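Neural cell adhesion molecule 1 (Homo sapiens, PDB 2HAZ) mediates adhesion between cells, and its first fibronectin type III repeat, the domain described here, carries an alpha-helix critical for polysialylation of its N-glycans. Local coordinates at residues A[15-19]-A[98-104]; A[41-47]-A[78-84]. All coordinates share one frame; numbering follows the deposited sequence.

Interaction 1. Residues A[15-19]-A[98-104]; sequences VEPYS and SEFKTQP
V15 lays its CG1 methyl over one face of the F100 ring, 3.8 Å from the ring centroid, in a CH-pi contact where the two side chains cross at about a right angle. A beta-branched residue suits this place because its second methyl is used too: with chi1 at -178°, CG1 stands opposite the backbone N and CG2 beside it, and CG2 reaches 3.9 Å from OG of S98. Two residues on, P17 brings CB to 3.8 Å from CD1 of F100 and CG close against the carbonyl oxygen of K101. Proline has no N-H to offer, but its carbonyl works: NE2 of Q103 donates to O of P17 at 3.0 Å, nearly straight at 170°, with the acceptor close to the plane of the amide. The next carbonyl is gripped as well, O of Y18 receiving the backbone N of Q103 at 2.9 Å from well above the carbonyl plane. Alongside, the Y18 ring and the Q103 amide point the same way, their planes 35° apart. S19 closes the segment with its O lying 3.4 Å from CB of T102, whose hydroxyl is hydrogen-bonded to O of K74 and N of T77.

The two strands run almost in the same direction but belong to different sheets of the fibronectin type III sandwich, the first strand of the domain meeting the last along one edge. Apolar side chains therefore join them within the strands, where F100 also meets A22 and V81, while beyond the strand ends Q103 takes over with two polar bonds to consecutive carbonyls.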
loop_
_atom_site.group_PDB
_atom_site.type_symbol
_atom_site.label_atom_id
_atom_site.label_comp_id
_atom_site.label_asym_id
_atom_site.label_seq_id
_atom_site.Cartn_x
_atom_site.Cartn_y
_atom_site.Cartn_z
ATOM N N VAL A 15 -8.229 -4.869 4.411
ATOM C CA VAL A 15 -7.427 -5.850 3.708
ATOM C C VAL A 15 -8.162 -7.192 3.714
ATOM O O VAL A 15 -8.577 -7.677 4.776
ATOM C CB VAL A 15 -6.060 -6.019 4.380
ATOM C CG1 VAL A 15 -5.212 -7.017 3.597
ATOM C CG2 VAL A 15 -5.363 -4.654 4.538
ATOM N N GLU A 16 -8.363 -7.767 2.539
ATOM C CA GLU A 16 -9.008 -9.067 2.449
ATOM C C GLU A 16 -7.918 -10.088 2.185
ATOM O O GLU A 16 -7.411 -10.190 1.064
ATOM C CB GLU A 16 -10.083 -9.108 1.358
ATOM C CG GLU A 16 -11.112 -7.992 1.450
ATOM C CD GLU A 16 -11.626 -7.554 0.087
ATOM O OE1 GLU A 16 -11.135 -6.517 -0.421
ATOM O OE2 GLU A 16 -12.504 -8.247 -0.498
ATOM N N PRO A 17 -7.517 -10.821 3.233
ATOM C CA PRO A 17 -6.477 -11.810 3.064
ATOM C C PRO A 17 -6.979 -13.186 2.647
ATOM O O PRO A 17 -8.079 -13.614 3.028
ATOM C CB PRO A 17 -5.838 -11.874 4.458
ATOM C CG PRO A 17 -6.992 -11.597 5.390
ATOM C CD PRO A 17 -7.968 -10.721 4.639
ATOM N N TYR A 18 -6.152 -13.858 1.864
ATOM C CA TYR A 18 -6.295 -15.277 1.622
ATOM C C TYR A 18 -5.111 -16.001 2.273
ATOM O O TYR A 18 -4.683 -15.617 3.377
ATOM C CB TYR A 18 -6.446 -15.528 0.111
ATOM C CG TYR A 18 -7.659 -14.794 -0.373
ATOM C CD1 TYR A 18 -8.937 -15.324 -0.168
ATOM C CD2 TYR A 18 -7.550 -13.524 -0.933
ATOM C CE1 TYR A 18 -10.071 -14.630 -0.553
ATOM C CE2 TYR A 18 -8.680 -12.823 -1.326
ATOM C CZ TYR A 18 -9.930 -13.388 -1.129
ATOM O OH TYR A 18 -11.048 -12.714 -1.520
ATOM N N SER A 19 -4.559 -17.005 1.600
ATOM C CA SER A 19 -3.511 -17.827 2.198
ATOM C C SER A 19 -2.123 -17.252 2.031
ATOM O O SER A 19 -1.375 -17.150 2.997
ATOM C CB SER A 19 -3.570 -19.279 1.693
ATOM O OG SER A 19 -4.678 -19.927 2.285
ATOM N N SER A 98 -1.921 -0.899 8.504
ATOM C CA SER A 98 -3.092 -1.739 8.754
ATOM C C SER A 98 -2.630 -3.166 8.979
ATOM O O SER A 98 -1.809 -3.681 8.222
ATOM C CB SER A 98 -4.043 -1.707 7.562
ATOM O OG SER A 98 -5.189 -2.524 7.801
ATOM N N GLU A 99 -3.162 -3.809 10.012
ATOM C CA GLU A 99 -2.709 -5.138 10.365
ATOM C C GLU A 99 -3.763 -6.160 9.917
ATOM O O GLU A 99 -4.964 -5.939 10.097
ATOM C CB GLU A 99 -2.424 -5.212 11.874
ATOM C CG GLU A 99 -1.086 -4.565 12.349
ATOM C CD GLU A 99 -1.138 -3.028 12.605
ATOM O OE1 GLU A 99 -1.849 -2.565 13.538
ATOM O OE2 GLU A 99 -0.426 -2.273 11.897
ATOM N N PHE A 100 -3.317 -7.254 9.302
ATOM C CA PHE A 100 -4.204 -8.354 8.926
ATOM C C PHE A 100 -3.520 -9.707 9.185
ATOM O O PHE A 100 -2.319 -9.756 9.493
ATOM C CB PHE A 100 -4.612 -8.247 7.452
ATOM C CG PHE A 100 -3.454 -8.390 6.496
ATOM C CD1 PHE A 100 -3.120 -9.636 5.952
ATOM C CD2 PHE A 100 -2.683 -7.278 6.146
ATOM C CE1 PHE A 100 -2.024 -9.761 5.074
ATOM C CE2 PHE A 100 -1.607 -7.392 5.279
ATOM C CZ PHE A 100 -1.267 -8.633 4.751
ATOM N N LYS A 101 -4.284 -10.792 9.039
ATOM C CA LYS A 101 -3.752 -12.157 9.190
ATOM C C LYS A 101 -4.142 -13.029 7.997
ATOM O O LYS A 101 -5.311 -13.073 7.592
ATOM C CB LYS A 101 -4.247 -12.792 10.502
ATOM C CG LYS A 101 -3.414 -14.005 10.945
ATOM C CD LYS A 101 -3.928 -14.548 12.289
ATOM C CE LYS A 101 -2.912 -15.513 12.873
ATOM N NZ LYS A 101 -3.472 -16.376 13.950
ATOM N N THR A 102 -3.159 -13.722 7.429
ATOM C CA THR A 102 -3.438 -14.634 6.330
ATOM C C THR A 102 -4.173 -15.844 6.897
ATOM O O THR A 102 -3.910 -16.269 8.024
ATOM C CB THR A 102 -2.140 -15.070 5.575
ATOM O OG1 THR A 102 -1.118 -15.427 6.516
ATOM C CG2 THR A 102 -1.610 -13.938 4.679
ATOM N N GLN A 103 -5.115 -16.365 6.120
ATOM C CA GLN A 103 -5.867 -17.557 6.481
ATOM C C GLN A 103 -4.999 -18.816 6.517
ATOM O O GLN A 103 -3.965 -18.878 5.850
ATOM C CB GLN A 103 -7.017 -17.765 5.492
ATOM C CG GLN A 103 -7.981 -16.592 5.452
ATOM C CD GLN A 103 -9.233 -16.926 4.668
ATOM O OE1 GLN A 103 -9.925 -17.904 4.976
ATOM N NE2 GLN A 103 -9.533 -16.124 3.650
ATOM N N PRO A 104 -5.425 -19.822 7.309
ATOM C CA PRO A 104 -4.837 -21.152 7.278
ATOM C C PRO A 104 -5.070 -21.814 5.928
ATOM O O PRO A 104 -6.123 -21.607 5.308
ATOM C CB PRO A 104 -5.604 -21.912 8.381
ATOM C CG PRO A 104 -6.811 -21.151 8.637
ATOM C CD PRO A 104 -6.492 -19.712 8.321
#

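Interaction 2. Residues A[41-47]-A[78-84]; sequences KAEWRAV and TYAVRLA
The indole of W44 meets Y79 at its edge, CD1 of W44 lying 4.0 Å from CD1 of Y79 near the indole plane; the side chains run side by side, with planes inclined at 66°. The Y79 ring also passes close to the backbone at A46, and its hydroxyl is bonded to N of K74, the tyrosine corner familiar from fibronectin type III domains. At the guanidinium of R82, the carboxylate of E43 sits at the edge: NE donates to OE1 of E43 at 3.2 Å, and NH2 adds a weak bond to the same oxygen. The bond from NE is nearly flat with the guanidinium yet reaches OE1 from above the carboxylate plane, the two groups being turned 60° apart. With CG between its backbone N and carbonyl carbon (chi1 64°), R82 sends an extended chain out to this partner, and W52 adds a cation-pi contact. Putting a leucine at R82 would probably leave the E43 carboxylate without its charged mate and W52 without its cation.

The backbones between them form a regular antiparallel ladder. K41 pairs with A84, E43 with R82 and R45 with A80, each through two backbone bonds, such as A80 N to R45 O at 2.8 Å. V47 N extends it to T78 O at 2.9 Å, and a water donates to O of both residues.

Alternation sorts the chemistry. A42, W44, V81 and L83 turn to the core, where CB of A42 touches CD2 of L83 at 3.7 Å and V68 and I70 pack from the other sheet. K41, E43, R45 and R82 project from the opposite face, where charge can be paired across the ladder without burying it in the sandwich.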
loop_
_atom_site.group_PDB
_atom_site.type_symbol
_atom_site.label_atom_id
_atom_site.label_comp_id
_atom_site.label_asym_id
_atom_site.label_seq_id
_atom_site.Cartn_x
_atom_site.Cartn_y
_atom_site.Cartn_z
ATOM N N LYS A 41 3.419 2.459 -3.830
ATOM C CA LYS A 41 4.315 1.491 -3.216
ATOM C C LYS A 41 3.615 0.872 -2.012
ATOM O O LYS A 41 3.173 1.582 -1.109
ATOM C CB LYS A 41 5.624 2.162 -2.798
ATOM C CG LYS A 41 6.707 1.196 -2.315
ATOM C CD LYS A 41 7.872 2.007 -1.768
ATOM C CE LYS A 41 9.087 1.187 -1.491
ATOM N NZ LYS A 41 10.143 2.092 -0.907
ATOM N N ALA A 42 3.497 -0.451 -2.022
ATOM C CA ALA A 42 3.090 -1.183 -0.829
ATOM C C ALA A 42 4.314 -1.745 -0.132
ATOM O O ALA A 42 5.177 -2.331 -0.775
ATOM C CB ALA A 42 2.140 -2.325 -1.180
ATOM N N GLU A 43 4.371 -1.547 1.178
ATOM C CA GLU A 43 5.355 -2.174 2.053
ATOM C C GLU A 43 4.631 -3.034 3.090
ATOM O O GLU A 43 3.646 -2.582 3.705
ATOM C CB GLU A 43 6.191 -1.103 2.757
ATOM C CG GLU A 43 6.847 -0.111 1.806
ATOM C CD GLU A 43 7.652 0.937 2.538
ATOM O OE1 GLU A 43 7.073 1.990 2.904
ATOM O OE2 GLU A 43 8.867 0.699 2.754
ATOM N N TRP A 44 5.108 -4.262 3.298
ATOM C CA TRP A 44 4.491 -5.140 4.312
ATOM C C TRP A 44 5.555 -5.879 5.099
ATOM O O TRP A 44 6.666 -6.095 4.603
ATOM C CB TRP A 44 3.476 -6.122 3.695
ATOM C CG TRP A 44 4.057 -7.090 2.690
ATOM C CD1 TRP A 44 4.524 -8.355 2.929
ATOM C CD2 TRP A 44 4.261 -6.846 1.292
ATOM N NE1 TRP A 44 4.962 -8.927 1.752
ATOM C CE2 TRP A 44 4.802 -8.025 0.733
ATOM C CE3 TRP A 44 3.979 -5.764 0.445
ATOM C CZ2 TRP A 44 5.132 -8.130 -0.631
ATOM C CZ3 TRP A 44 4.291 -5.874 -0.918
ATOM C CH2 TRP A 44 4.851 -7.054 -1.438
ATOM N N ARG A 45 5.212 -6.260 6.324
ATOM C CA ARG A 45 6.096 -7.116 7.113
ATOM C C ARG A 45 5.306 -7.931 8.129
ATOM O O ARG A 45 4.284 -7.465 8.665
ATOM C CB ARG A 45 7.176 -6.293 7.812
ATOM C CG ARG A 45 6.668 -5.228 8.717
ATOM C CD ARG A 45 7.662 -4.817 9.814
ATOM N NE ARG A 45 6.921 -3.985 10.763
ATOM C CZ ARG A 45 6.521 -4.369 11.977
ATOM N NH1 ARG A 45 6.838 -5.573 12.457
ATOM N NH2 ARG A 45 5.816 -3.525 12.730
ATOM N N ALA A 46 5.773 -9.156 8.373
ATOM C CA ALA A 46 5.191 -10.003 9.395
ATOM C C ALA A 46 5.453 -9.345 10.754
ATOM O O ALA A 46 6.588 -8.985 11.075
ATOM C CB ALA A 46 5.790 -11.395 9.334
ATOM N N VAL A 47 4.389 -9.158 11.538
ATOM C CA VAL A 47 4.505 -8.546 12.864
ATOM C C VAL A 47 5.529 -9.341 13.709
ATOM O O VAL A 47 5.497 -10.574 13.738
ATOM C CB VAL A 47 3.112 -8.485 13.541
ATOM C CG1 VAL A 47 3.218 -8.052 14.988
ATOM C CG2 VAL A 47 2.158 -7.551 12.759
ATOM N N THR A 78 0.307 -12.967 10.885
ATOM C CA THR A 78 -0.147 -11.572 10.998
ATOM C C THR A 78 0.881 -10.616 10.385
ATOM O O THR A 78 2.073 -10.679 10.729
ATOM C CB THR A 78 -0.406 -11.192 12.465
ATOM O OG1 THR A 78 -1.195 -12.226 13.082
ATOM C CG2 THR A 78 -1.131 -9.829 12.577
ATOM N N TYR A 79 0.405 -9.731 9.499
ATOM C CA TYR A 79 1.256 -8.738 8.810
ATOM C C TYR A 79 0.788 -7.302 9.091
ATOM O O TYR A 79 -0.393 -7.069 9.355
ATOM C CB TYR A 79 1.255 -8.936 7.275
ATOM C CG TYR A 79 1.952 -10.181 6.790
ATOM C CD1 TYR A 79 3.267 -10.130 6.332
ATOM C CD2 TYR A 79 1.295 -11.419 6.803
ATOM C CE1 TYR A 79 3.921 -11.273 5.913
ATOM C CE2 TYR A 79 1.934 -12.562 6.377
ATOM C CZ TYR A 79 3.247 -12.483 5.934
ATOM O OH TYR A 79 3.883 -13.610 5.497
ATOM N N ALA A 80 1.717 -6.355 8.993
ATOM C CA ALA A 80 1.412 -4.914 8.856
ATOM C C ALA A 80 1.666 -4.525 7.416
ATOM O O ALA A 80 2.675 -4.954 6.843
ATOM C CB ALA A 80 2.311 -4.068 9.791
ATOM N N VAL A 81 0.753 -3.724 6.851
ATOM C CA VAL A 81 0.918 -3.141 5.512
ATOM C C VAL A 81 0.658 -1.627 5.550
ATOM O O VAL A 81 -0.146 -1.132 6.341
ATOM C CB VAL A 81 0.036 -3.855 4.453
ATOM C CG1 VAL A 81 -1.445 -3.690 4.721
ATOM C CG2 VAL A 81 0.384 -3.412 3.029
ATOM N N ARG A 82 1.408 -0.911 4.723
ATOM C CA ARG A 82 1.217 0.522 4.510
ATOM C C ARG A 82 1.446 0.835 3.024
ATOM O O ARG A 82 2.060 0.032 2.300
ATOM C CB ARG A 82 2.172 1.303 5.421
ATOM C CG ARG A 82 3.651 1.079 5.129
ATOM C CD ARG A 82 4.525 1.394 6.347
ATOM N NE ARG A 82 5.879 1.701 5.901
ATOM C CZ ARG A 82 6.880 2.121 6.674
ATOM N NH1 ARG A 82 6.715 2.319 7.975
ATOM N NH2 ARG A 82 8.061 2.349 6.121
ATOM N N LEU A 83 0.924 1.983 2.591
ATOM C CA LEU A 83 0.949 2.440 1.206
ATOM C C LEU A 83 1.440 3.865 1.128
ATOM O O LEU A 83 1.094 4.688 1.970
ATOM C CB LEU A 83 -0.454 2.457 0.616
ATOM C CG LEU A 83 -1.165 1.200 0.140
ATOM C CD1 LEU A 83 -2.458 1.679 -0.486
ATOM C CD2 LEU A 83 -0.337 0.437 -0.891
ATOM N N ALA A 84 2.187 4.143 0.069
ATOM C CA ALA A 84 2.617 5.498 -0.292
ATOM C C ALA A 84 2.400 5.701 -1.786
ATOM O O ALA A 84 2.513 4.752 -2.569
ATOM C CB ALA A 84 4.072 5.699 0.057
HETATM O O HOH W 1 3.791 -12.465 12.442
#

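In the fold
The two interactions lie about 11 Å apart, centre to centre, within one fibronectin type III domain. Along the chain the order is 15-19, 41-47, 78-84, 98-104, so interaction 1 brings together segments near the two ends and interaction 2 falls between them in sequence. Strands 78-87 and 90-101 follow each other and are neighbours in the four-stranded sheet; probable hydrogen bonds from Y79 N to F100 O and from S98 N to V81 O join the contacts directly. Interaction 2 thus pairs two inner strands of that sheet, while interaction 1 ties its edge strand to strand 11-17 of the three-stranded sheet, closing one side of the beta sandwich.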